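Local coordinates for protein fumarylacetoacetate hydrolase (Burkholderia xenovorans, PDB 5TI1) that probably hydrolyses fumarylacetoacetate to fumarate and acetoacetate, the last step of phenylalanine and tyrosine breakdown, using a bound magnesium ion, at residues Val256-Gln267 and Ala279-Ile290; Ser196-Asn204 and Val434-Leu443. All blocks are in the same frame, centred on the assembly; numbering follows the deposited sequence.

Interaction 1 (Val256-Gln267 and Ala279-Ile290). With NA (sodium ion), chain L; MG (magnesium ion), chain K.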
loop_
_atom_site.group_PDB
_atom_site.type_symbol
_atom_site.label_atom_id
_atom_site.label_comp_id
_atom_site.label_asym_id
_atom_site.label_seq_id
_atom_site.Cartn_x
_atom_site.Cartn_y
_atom_site.Cartn_z
ATOM N N VAL B 256 5.465 14.065 -9.981
ATOM C CA VAL B 256 5.580 13.327 -11.228
ATOM C C VAL B 256 4.223 13.370 -11.925
ATOM O O VAL B 256 3.211 13.751 -11.338
ATOM C CB VAL B 256 6.020 11.866 -11.009
ATOM C CG1 VAL B 256 7.425 11.812 -10.424
ATOM C CG2 VAL B 256 5.005 11.140 -10.126
ATOM N N LEU B 257 4.211 12.965 -13.192
ATOM C CA LEU B 257 2.961 12.671 -13.881
ATOM C C LEU B 257 2.525 11.248 -13.552
ATOM O O LEU B 257 3.355 10.368 -13.333
ATOM C CB LEU B 257 3.125 12.825 -15.392
ATOM C CG LEU B 257 3.639 14.195 -15.871
ATOM C CD1 LEU B 257 3.926 14.178 -17.361
ATOM C CD2 LEU B 257 2.651 15.285 -15.536
ATOM N N LEU B 258 1.213 11.021 -13.529
ATOM C CA LEU B 258 0.658 9.761 -13.037
ATOM C C LEU B 258 -0.566 9.399 -13.863
ATOM O O LEU B 258 -1.528 10.170 -13.927
ATOM C CB LEU B 258 0.303 9.860 -11.543
ATOM C CG LEU B 258 -0.058 8.570 -10.781
ATOM C CD1 LEU B 258 0.180 8.733 -9.256
ATOM C CD2 LEU B 258 -1.489 8.141 -11.033
ATOM N N ASN B 259 -0.524 8.229 -14.504
ATOM C CA ASN B 259 -1.657 7.694 -15.244
ATOM C C ASN B 259 -2.201 6.511 -14.456
ATOM O O ASN B 259 -1.600 5.429 -14.449
ATOM C CB ASN B 259 -1.257 7.274 -16.659
ATOM C CG ASN B 259 -2.446 6.783 -17.475
ATOM O OD1 ASN B 259 -3.575 6.723 -16.964
ATOM N ND2 ASN B 259 -2.206 6.442 -18.756
ATOM N N ASP B 260 -3.349 6.713 -13.809
ATOM C CA ASP B 260 -3.997 5.661 -13.027
ATOM C C ASP B 260 -4.924 4.876 -13.950
ATOM O O ASP B 260 -6.135 5.108 -14.009
ATOM C CB ASP B 260 -4.753 6.266 -11.845
ATOM C CG ASP B 260 -5.528 5.228 -11.049
ATOM O OD1 ASP B 260 -5.147 4.034 -11.088
ATOM O OD2 ASP B 260 -6.533 5.607 -10.398
ATOM N N TRP B 261 -4.331 3.936 -14.693
ATOM C CA TRP B 261 -5.094 3.099 -15.611
ATOM C C TRP B 261 -6.299 2.484 -14.908
ATOM O O TRP B 261 -6.185 1.954 -13.800
ATOM C CB TRP B 261 -4.211 1.991 -16.185
ATOM C CG TRP B 261 -2.932 2.449 -16.825
ATOM C CD1 TRP B 261 -1.696 2.512 -16.237
ATOM C CD2 TRP B 261 -2.755 2.885 -18.180
ATOM N NE1 TRP B 261 -0.765 2.974 -17.142
ATOM C CE2 TRP B 261 -1.387 3.205 -18.343
ATOM C CE3 TRP B 261 -3.614 3.039 -19.268
ATOM C CZ2 TRP B 261 -0.858 3.650 -19.555
ATOM C CZ3 TRP B 261 -3.091 3.494 -20.474
ATOM C CH2 TRP B 261 -1.724 3.788 -20.608
ATOM N N SER B 262 -7.456 2.555 -15.563
ATOM C CA SER B 262 -8.719 2.131 -14.974
ATOM C C SER B 262 -9.458 1.208 -15.927
ATOM O O SER B 262 -9.582 1.515 -17.116
ATOM C CB SER B 262 -9.598 3.337 -14.644
ATOM O OG SER B 262 -9.043 4.082 -13.566
ATOM N N ALA B 263 -9.961 0.090 -15.398
ATOM C CA ALA B 263 -10.871 -0.803 -16.117
ATOM C C ALA B 263 -12.271 -0.535 -15.577
ATOM O O ALA B 263 -12.664 -1.081 -14.541
ATOM C CB ALA B 263 -10.465 -2.260 -15.933
ATOM N N ARG B 264 -13.025 0.320 -16.273
ATOM C CA ARG B 264 -14.220 0.895 -15.663
ATOM C C ARG B 264 -15.362 -0.096 -15.559
ATOM O O ARG B 264 -16.163 0.003 -14.624
ATOM C CB ARG B 264 -14.675 2.125 -16.438
ATOM C CG ARG B 264 -13.592 3.152 -16.516
ATOM C CD ARG B 264 -14.124 4.541 -16.679
ATOM N NE ARG B 264 -13.011 5.471 -16.599
ATOM C CZ ARG B 264 -12.491 5.912 -15.463
ATOM N NH1 ARG B 264 -12.996 5.520 -14.289
ATOM N NH2 ARG B 264 -11.462 6.746 -15.503
ATOM N N ASP B 265 -15.462 -1.046 -16.494
ATOM C CA ASP B 265 -16.504 -2.060 -16.367
ATOM C C ASP B 265 -16.195 -3.021 -15.226
ATOM O O ASP B 265 -17.103 -3.427 -14.493
ATOM C CB ASP B 265 -16.717 -2.810 -17.690
ATOM C CG ASP B 265 -15.422 -3.281 -18.344
ATOM O OD1 ASP B 265 -14.322 -2.956 -17.862
ATOM O OD2 ASP B 265 -15.513 -3.984 -19.373
ATOM N N ILE B 266 -14.921 -3.386 -15.050
ATOM C CA ILE B 266 -14.525 -4.143 -13.866
ATOM C C ILE B 266 -14.839 -3.342 -12.605
ATOM O O ILE B 266 -15.264 -3.899 -11.585
ATOM C CB ILE B 266 -13.031 -4.523 -13.951
ATOM C CG1 ILE B 266 -12.796 -5.517 -15.099
ATOM C CG2 ILE B 266 -12.535 -5.129 -12.647
ATOM C CD1 ILE B 266 -11.353 -5.986 -15.221
ATOM N N GLN B 267 -14.671 -2.017 -12.667
ATOM C CA GLN B 267 -14.869 -1.198 -11.470
ATOM C C GLN B 267 -16.333 -1.171 -11.062
ATOM O O GLN B 267 -16.661 -1.317 -9.878
ATOM C CB GLN B 267 -14.358 0.227 -11.698
ATOM C CG GLN B 267 -14.483 1.121 -10.452
ATOM C CD GLN B 267 -14.009 2.555 -10.673
ATOM O OE1 GLN B 267 -12.811 2.829 -10.680
ATOM N NE2 GLN B 267 -14.954 3.477 -10.835
ATOM N N ALA B 279 -9.971 -3.119 -10.648
ATOM C CA ALA B 279 -10.068 -2.193 -11.765
ATOM C C ALA B 279 -8.954 -1.162 -11.781
ATOM O O ALA B 279 -8.782 -0.485 -12.802
ATOM C CB ALA B 279 -11.403 -1.468 -11.721
ATOM N N LYS B 280 -8.216 -1.010 -10.673
ATOM C CA LYS B 280 -7.178 0.002 -10.554
ATOM C C LYS B 280 -5.778 -0.558 -10.421
ATOM O O LYS B 280 -4.822 0.092 -10.851
ATOM C CB LYS B 280 -7.428 0.894 -9.332
ATOM C CG LYS B 280 -8.742 1.625 -9.367
ATOM C CD LYS B 280 -8.700 2.724 -10.380
ATOM C CE LYS B 280 -9.552 3.897 -9.951
ATOM N NZ LYS B 280 -9.417 4.991 -10.953
ATOM N N THR B 281 -5.636 -1.723 -9.804
ATOM C CA THR B 281 -4.344 -2.181 -9.329
ATOM C C THR B 281 -3.553 -2.947 -10.375
ATOM O O THR B 281 -2.440 -3.383 -10.072
ATOM C CB THR B 281 -4.524 -3.075 -8.106
ATOM O OG1 THR B 281 -5.239 -4.253 -8.500
ATOM C CG2 THR B 281 -5.290 -2.333 -6.998
ATOM N N PHE B 282 -4.093 -3.144 -11.584
ATOM C CA PHE B 282 -3.343 -3.890 -12.592
ATOM C C PHE B 282 -2.173 -3.083 -13.158
ATOM O O PHE B 282 -1.236 -3.676 -13.700
ATOM C CB PHE B 282 -4.276 -4.353 -13.722
ATOM C CG PHE B 282 -4.896 -3.226 -14.509
ATOM C CD1 PHE B 282 -6.109 -2.682 -14.129
ATOM C CD2 PHE B 282 -4.270 -2.733 -15.642
ATOM C CE1 PHE B 282 -6.682 -1.646 -14.854
ATOM C CE2 PHE B 282 -4.831 -1.705 -16.373
ATOM C CZ PHE B 282 -6.039 -1.156 -15.978
ATOM N N ALA B 283 -2.198 -1.757 -13.023
ATOM C CA ALA B 283 -1.132 -0.897 -13.535
ATOM C C ALA B 283 -1.378 0.558 -13.164
ATOM O O ALA B 283 -2.499 1.053 -13.284
ATOM C CB ALA B 283 -1.010 -0.999 -15.060
ATOM N N THR B 284 -0.331 1.242 -12.714
ATOM C CA THR B 284 -0.324 2.687 -12.582
ATOM C C THR B 284 1.039 3.147 -13.068
ATOM O O THR B 284 2.055 2.588 -12.651
ATOM C CB THR B 284 -0.577 3.123 -11.129
ATOM O OG1 THR B 284 -1.867 2.660 -10.700
ATOM C CG2 THR B 284 -0.526 4.637 -11.017
ATOM N N THR B 285 1.071 4.122 -13.978
ATOM C CA THR B 285 2.323 4.564 -14.579
ATOM C C THR B 285 2.693 5.951 -14.059
ATOM O O THR B 285 1.835 6.830 -13.947
ATOM C CB THR B 285 2.223 4.573 -16.117
ATOM O OG1 THR B 285 1.861 3.270 -16.582
ATOM C CG2 THR B 285 3.550 4.956 -16.755
ATOM N N ILE B 286 3.968 6.151 -13.725
ATOM C CA ILE B 286 4.452 7.496 -13.435
ATOM C C ILE B 286 5.626 7.840 -14.345
ATOM O O ILE B 286 6.352 6.967 -14.837
ATOM C CB ILE B 286 4.840 7.701 -11.949
ATOM C CG1 ILE B 286 5.981 6.767 -11.523
ATOM C CG2 ILE B 286 3.617 7.524 -11.051
ATOM C CD1 ILE B 286 6.512 7.076 -10.104
ATOM N N SER B 287 5.792 9.141 -14.578
ATOM C CA SER B 287 6.956 9.643 -15.272
ATOM C C SER B 287 8.203 9.438 -14.411
ATOM O O SER B 287 8.111 9.297 -13.185
ATOM C CB SER B 287 6.769 11.125 -15.605
ATOM O OG SER B 287 6.518 11.875 -14.432
ATOM N N PRO B 288 9.390 9.413 -15.028
ATOM C CA PRO B 288 10.596 9.051 -14.268
ATOM C C PRO B 288 11.285 10.199 -13.538
ATOM O O PRO B 288 12.072 9.929 -12.624
ATOM C CB PRO B 288 11.514 8.455 -15.347
ATOM C CG PRO B 288 11.098 9.151 -16.606
ATOM C CD PRO B 288 9.623 9.401 -16.487
ATOM N N TRP B 289 11.021 11.458 -13.905
ATOM C CA TRP B 289 11.726 12.608 -13.341
ATOM C C TRP B 289 10.891 13.284 -12.249
ATOM O O TRP B 289 9.785 13.773 -12.512
ATOM C CB TRP B 289 12.074 13.629 -14.430
ATOM C CG TRP B 289 13.084 13.138 -15.429
ATOM C CD1 TRP B 289 12.861 12.859 -16.747
ATOM C CD2 TRP B 289 14.469 12.850 -15.184
ATOM N NE1 TRP B 289 14.020 12.422 -17.340
ATOM C CE2 TRP B 289 15.022 12.402 -16.406
ATOM C CE3 TRP B 289 15.293 12.926 -14.055
ATOM C CZ2 TRP B 289 16.365 12.042 -16.533
ATOM C CZ3 TRP B 289 16.624 12.559 -14.178
ATOM C CH2 TRP B 289 17.147 12.124 -15.410
ATOM N N ILE B 290 11.425 13.359 -11.040
ATOM C CA ILE B 290 10.706 14.033 -9.966
ATOM C C ILE B 290 11.101 15.497 -10.004
ATOM O O ILE B 290 12.250 15.844 -9.724
ATOM C CB ILE B 290 10.981 13.418 -8.593
ATOM C CG1 ILE B 290 10.541 11.951 -8.570
ATOM C CG2 ILE B 290 10.201 14.180 -7.550
ATOM C CD1 ILE B 290 10.698 11.298 -7.206
HETATM NA NA NA L . -4.306 2.072 -12.109
HETATM MG MG MG K . -7.376 7.790 -10.013
#

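Interaction 2 (Ser196-Asn204 and Val434-Leu443)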
loop_
_atom_site.group_PDB
_atom_site.type_symbol
_atom_site.label_atom_id
_atom_site.label_comp_id
_atom_site.label_asym_id
_atom_site.label_seq_id
_atom_site.Cartn_x
_atom_site.Cartn_y
_atom_site.Cartn_z
ATOM N N SER B 196 7.303 4.987 -16.772
ATOM C CA SER B 196 6.953 5.275 -18.157
ATOM C C SER B 196 7.661 4.331 -19.124
ATOM O O SER B 196 8.847 4.025 -18.969
ATOM C CB SER B 196 7.323 6.729 -18.475
ATOM O OG SER B 196 6.988 7.083 -19.803
ATOM N N GLY B 197 6.914 3.858 -20.127
ATOM C CA GLY B 197 7.405 2.912 -21.112
ATOM C C GLY B 197 7.008 1.473 -20.855
ATOM O O GLY B 197 7.092 0.644 -21.771
ATOM N N THR B 198 6.579 1.154 -19.651
ATOM C CA THR B 198 6.186 -0.213 -19.338
ATOM C C THR B 198 4.896 -0.527 -20.072
ATOM O O THR B 198 3.920 0.221 -19.929
ATOM C CB THR B 198 5.983 -0.400 -17.830
ATOM O OG1 THR B 198 7.132 0.090 -17.118
ATOM C CG2 THR B 198 5.765 -1.857 -17.518
ATOM N N PRO B 199 4.845 -1.583 -20.881
ATOM C CA PRO B 199 3.574 -1.970 -21.499
ATOM C C PRO B 199 2.570 -2.407 -20.445
ATOM O O PRO B 199 2.928 -2.952 -19.397
ATOM C CB PRO B 199 3.962 -3.138 -22.419
ATOM C CG PRO B 199 5.215 -3.675 -21.845
ATOM C CD PRO B 199 5.944 -2.489 -21.247
ATOM N N VAL B 200 1.298 -2.171 -20.737
ATOM C CA VAL B 200 0.220 -2.432 -19.796
ATOM C C VAL B 200 -0.728 -3.423 -20.432
ATOM O O VAL B 200 -1.276 -3.163 -21.511
ATOM C CB VAL B 200 -0.528 -1.148 -19.413
ATOM C CG1 VAL B 200 -1.727 -1.494 -18.545
ATOM C CG2 VAL B 200 0.411 -0.192 -18.690
ATOM N N ARG B 201 -0.947 -4.545 -19.771
ATOM C CA ARG B 201 -1.768 -5.577 -20.378
ATOM C C ARG B 201 -3.218 -5.356 -19.997
ATOM O O ARG B 201 -3.531 -5.152 -18.814
ATOM C CB ARG B 201 -1.329 -6.977 -19.968
ATOM C CG ARG B 201 -2.116 -8.011 -20.771
ATOM C CD ARG B 201 -1.555 -9.401 -20.698
ATOM N NE ARG B 201 -0.159 -9.515 -21.126
ATOM C CZ ARG B 201 0.252 -9.726 -22.375
ATOM N NH1 ARG B 201 -0.621 -9.818 -23.375
ATOM N NH2 ARG B 201 1.549 -9.827 -22.626
ATOM N N ARG B 202 -4.093 -5.379 -21.002
ATOM C CA ARG B 202 -5.522 -5.280 -20.773
ATOM C C ARG B 202 -5.937 -6.358 -19.779
ATOM O O ARG B 202 -5.661 -7.546 -20.013
ATOM C CB ARG B 202 -6.304 -5.435 -22.077
ATOM C CG ARG B 202 -7.833 -5.424 -21.914
ATOM C CD ARG B 202 -8.545 -5.605 -23.270
ATOM N NE ARG B 202 -8.139 -4.592 -24.243
ATOM C CZ ARG B 202 -8.690 -3.385 -24.341
ATOM N NH1 ARG B 202 -9.687 -3.043 -23.534
ATOM N NH2 ARG B 202 -8.244 -2.513 -25.249
ATOM N N PRO B 203 -6.558 -5.995 -18.663
ATOM C CA PRO B 203 -6.939 -7.002 -17.666
ATOM C C PRO B 203 -8.163 -7.801 -18.082
ATOM O O PRO B 203 -9.080 -7.285 -18.722
ATOM C CB PRO B 203 -7.235 -6.159 -16.418
ATOM C CG PRO B 203 -7.622 -4.788 -16.965
ATOM C CD PRO B 203 -6.762 -4.612 -18.185
ATOM N N ASN B 204 -8.158 -9.085 -17.732
ATOM C CA ASN B 204 -9.394 -9.839 -17.634
ATOM C C ASN B 204 -9.983 -9.651 -16.240
ATOM O O ASN B 204 -9.290 -9.259 -15.305
ATOM C CB ASN B 204 -9.157 -11.322 -17.902
ATOM C CG ASN B 204 -8.699 -11.590 -19.319
ATOM O OD1 ASN B 204 -9.302 -11.123 -20.279
ATOM N ND2 ASN B 204 -7.610 -12.325 -19.453
ATOM N N VAL B 434 7.665 12.658 -19.939
ATOM C CA VAL B 434 6.475 11.950 -20.385
ATOM C C VAL B 434 6.212 10.742 -19.501
ATOM O O VAL B 434 7.119 10.155 -18.899
ATOM C CB VAL B 434 6.551 11.515 -21.870
ATOM C CG1 VAL B 434 6.680 12.735 -22.787
ATOM C CG2 VAL B 434 7.672 10.509 -22.099
ATOM N N CYS B 435 4.937 10.383 -19.438
ATOM C CA CYS B 435 4.425 9.231 -18.719
ATOM C C CYS B 435 3.634 8.411 -19.739
ATOM O O CYS B 435 2.450 8.679 -19.964
ATOM C CB CYS B 435 3.568 9.708 -17.551
ATOM S SG CYS B 435 2.550 8.446 -16.824
ATOM N N ALA B 436 4.287 7.422 -20.366
ATOM C CA ALA B 436 3.717 6.682 -21.487
ATOM C C ALA B 436 3.525 5.193 -21.191
ATOM O O ALA B 436 4.293 4.573 -20.452
ATOM C CB ALA B 436 4.602 6.806 -22.743
ATOM N N GLY B 437 2.511 4.615 -21.825
ATOM C CA GLY B 437 2.334 3.177 -21.815
ATOM C C GLY B 437 1.548 2.755 -23.029
ATOM O O GLY B 437 0.699 3.502 -23.526
ATOM N N GLU B 438 1.827 1.545 -23.510
ATOM C CA GLU B 438 1.149 0.992 -24.673
ATOM C C GLU B 438 0.444 -0.297 -24.265
ATOM O O GLU B 438 0.997 -1.104 -23.515
ATOM C CB GLU B 438 2.148 0.772 -25.814
ATOM C CG GLU B 438 1.531 0.265 -27.107
ATOM C CD GLU B 438 2.471 0.403 -28.299
ATOM O OE1 GLU B 438 2.842 -0.622 -28.889
ATOM O OE2 GLU B 438 2.846 1.544 -28.633
ATOM N N ILE B 439 -0.792 -0.473 -24.725
ATOM C CA ILE B 439 -1.673 -1.515 -24.200
ATOM C C ILE B 439 -1.424 -2.831 -24.935
ATOM O O ILE B 439 -1.412 -2.879 -26.172
ATOM C CB ILE B 439 -3.147 -1.094 -24.313
ATOM C CG1 ILE B 439 -3.406 0.180 -23.493
ATOM C CG2 ILE B 439 -4.058 -2.247 -23.892
ATOM C CD1 ILE B 439 -2.910 0.108 -22.075
ATOM N N LEU B 440 -1.212 -3.911 -24.162
ATOM C CA LEU B 440 -1.091 -5.254 -24.710
ATOM C C LEU B 440 -2.438 -5.967 -24.671
ATOM O O LEU B 440 -3.242 -5.728 -23.763
ATOM C CB LEU B 440 -0.065 -6.056 -23.924
ATOM C CG LEU B 440 1.309 -5.389 -23.849
ATOM C CD1 LEU B 440 2.288 -6.271 -23.090
ATOM C CD2 LEU B 440 1.821 -5.083 -25.255
ATOM N N PRO B 441 -2.712 -6.832 -25.655
ATOM C CA PRO B 441 -3.970 -7.585 -25.646
ATOM C C PRO B 441 -4.114 -8.401 -24.368
ATOM O O PRO B 441 -3.133 -8.856 -23.777
ATOM C CB PRO B 441 -3.847 -8.498 -26.873
ATOM C CG PRO B 441 -2.868 -7.822 -27.746
ATOM C CD PRO B 441 -1.899 -7.137 -26.843
ATOM N N ALA B 442 -5.360 -8.573 -23.942
ATOM C CA ALA B 442 -5.622 -9.381 -22.765
ATOM C C ALA B 442 -5.187 -10.818 -23.022
ATOM O O ALA B 442 -5.121 -11.275 -24.166
ATOM C CB ALA B 442 -7.107 -9.334 -22.392
ATOM N N LEU B 443 -4.866 -11.521 -21.938
ATOM C CA LEU B 443 -4.462 -12.915 -22.044
ATOM C C LEU B 443 -5.636 -13.770 -22.491
ATOM O O LEU B 443 -6.785 -13.532 -22.099
ATOM C CB LEU B 443 -3.923 -13.414 -20.707
ATOM C CG LEU B 443 -2.600 -12.767 -20.299
ATOM C CD1 LEU B 443 -2.148 -13.254 -18.925
ATOM C CD2 LEU B 443 -1.540 -13.017 -21.364
HETATM O O HOH W 1 4.505 0.668 -23.241
HETATM O O HOH W 2 3.470 2.477 -18.636
HETATM O O HOH W 3 -4.940 -10.142 -19.511
HETATM O O HOH W 4 -9.210 -12.454 -22.538
#

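Interaction 1 (Val256-Gln267 and Ala279-Ile290)
Two bends in the Lys280 chain, at chi2 and chi3, turn its ammonium toward Asp260, whose CB points away from 279-290 but whose carboxylate comes nearer that segment because CG stands anti to the backbone N and beside the carbonyl carbon (chi1 176°). This is the metal centre of the FAH-family catalytic domain, at one end of an antiparallel pairing of strands 252-263 and 284-292. Asp260 bridges two ions: OD2 binds magnesium at 2.4 Å, completed by Asp153, Glu226 and Glu228, and OD1 binds sodium. The backbone carbonyls of Trp261, Lys280 and Ala283 also bind the sodium, joined by the more distant Thr284 OG1 at 2.9 Å. Lys280 NZ meets Asp260 OD2 at 3.0 Å from above the carboxylate plane and also donates to Ser262 OG at 2.8 Å; the two bonds fix the ammonium beside the magnesium ligand. Gln267, a predicted substrate-binding residue, brings OE1 to 3.5 Å from Lys280 CE, the two chains crossing at a slant.

Away from the ions, Asn259 and Thr285 form the hydrogen-bonded pair of the strands, and Leu258 packs its CG on Ile286 CG2 in the adjoining non-hydrogen-bonded pair. At the far end Ser287 OG accepts the N-H of Leu257 while Ser287 N donates to Leu257 O. Val256 CG1 lies 3.6 Å from Ile290 CG1. Beyond the sodium, Ala263 N donates to Ala279 O, and Phe282 CZ packs against Trp261 CB. The indole of Trp261 is fixed by its edge: NE1 donates to Thr285 OG1 at 2.7 Å, almost perfectly straight at 176° and in the ring plane.

Interaction 2 (Ser196-Asn204 and Val434-Leu443)
Segments 196-204 and 434-443 run in the same general direction, their end-to-end vectors 24° apart, and pair as parallel strands where Val200 faces Ile439 and Arg201 faces Leu440. The bonds alternate as a parallel pair requires: Val200 N to Glu438 O, Leu440 N to Val200 O, and Arg202 N to Leu440 O at 2.9 Å. At Gly197 and Thr198 the regular pairing is interrupted: Gly197 N donates to Ala436 O at 2.7 Å, one water joins Gly197 O to Glu438 N, and another joins Thr198 O to Ala436 O.

Ser196 OG, held trans to the backbone N (chi1 -179°), accepts the N-H of Ala436 at 2.8 Å and gives a weak bond to Val434 O. The guanidinium of Arg201 lies between two leucines, Leu440 on one face and Leu443 CD2 on the other. A bend at chi3 (-57°) brings its NH1 to Pro441 O at 2.7 Å, the donor lying in the carbonyl plane, though the bond is bent and the oxygen sits somewhat off the guanidinium plane. Pro199 CB rests on Leu440 CD1 at 3.6 Å, while on the face that carries both, Val200 CB packs against Ile439 CD1, 3.8 Å apart. Asn204 ND2 donates to Leu443 O at 3.0 Å, and a water spans Asn204 OD1 and that carbonyl.

Strand 429-440 lies between strands 200-207 and 416-424 in a mixed sheet. Val200 and Ile439 pack on Trp261 of strand 252-263, Arg202 reaches Asp413 in a salt bridge, and Asn204 O bonds Ser363 of the second subunit.

Overall arrangement
After the N-terminal five-stranded sheet and the first strands of the catalytic domain, the chain reaches 196-204, then crosses into the metal-bearing sheet, where interaction 1 closes a short loop of 11 residues between 256-267 and 279-290. It then runs on through the rest of the domain before 434-443 returns to 196-204, so interaction 2 spans 229 residues and encloses interaction 1 without crossing it. Interaction 1 lies in the sheet containing strands 252-263 and 284-292, interaction 2 in the sheet joining strands 200-207 and 429-440. The centres are about 10 Å apart, and the layers touch directly: Ala283 CB packs on Val200 CG1, and Cys435 SG on Thr285 O. Both contacts also reach the second subunit.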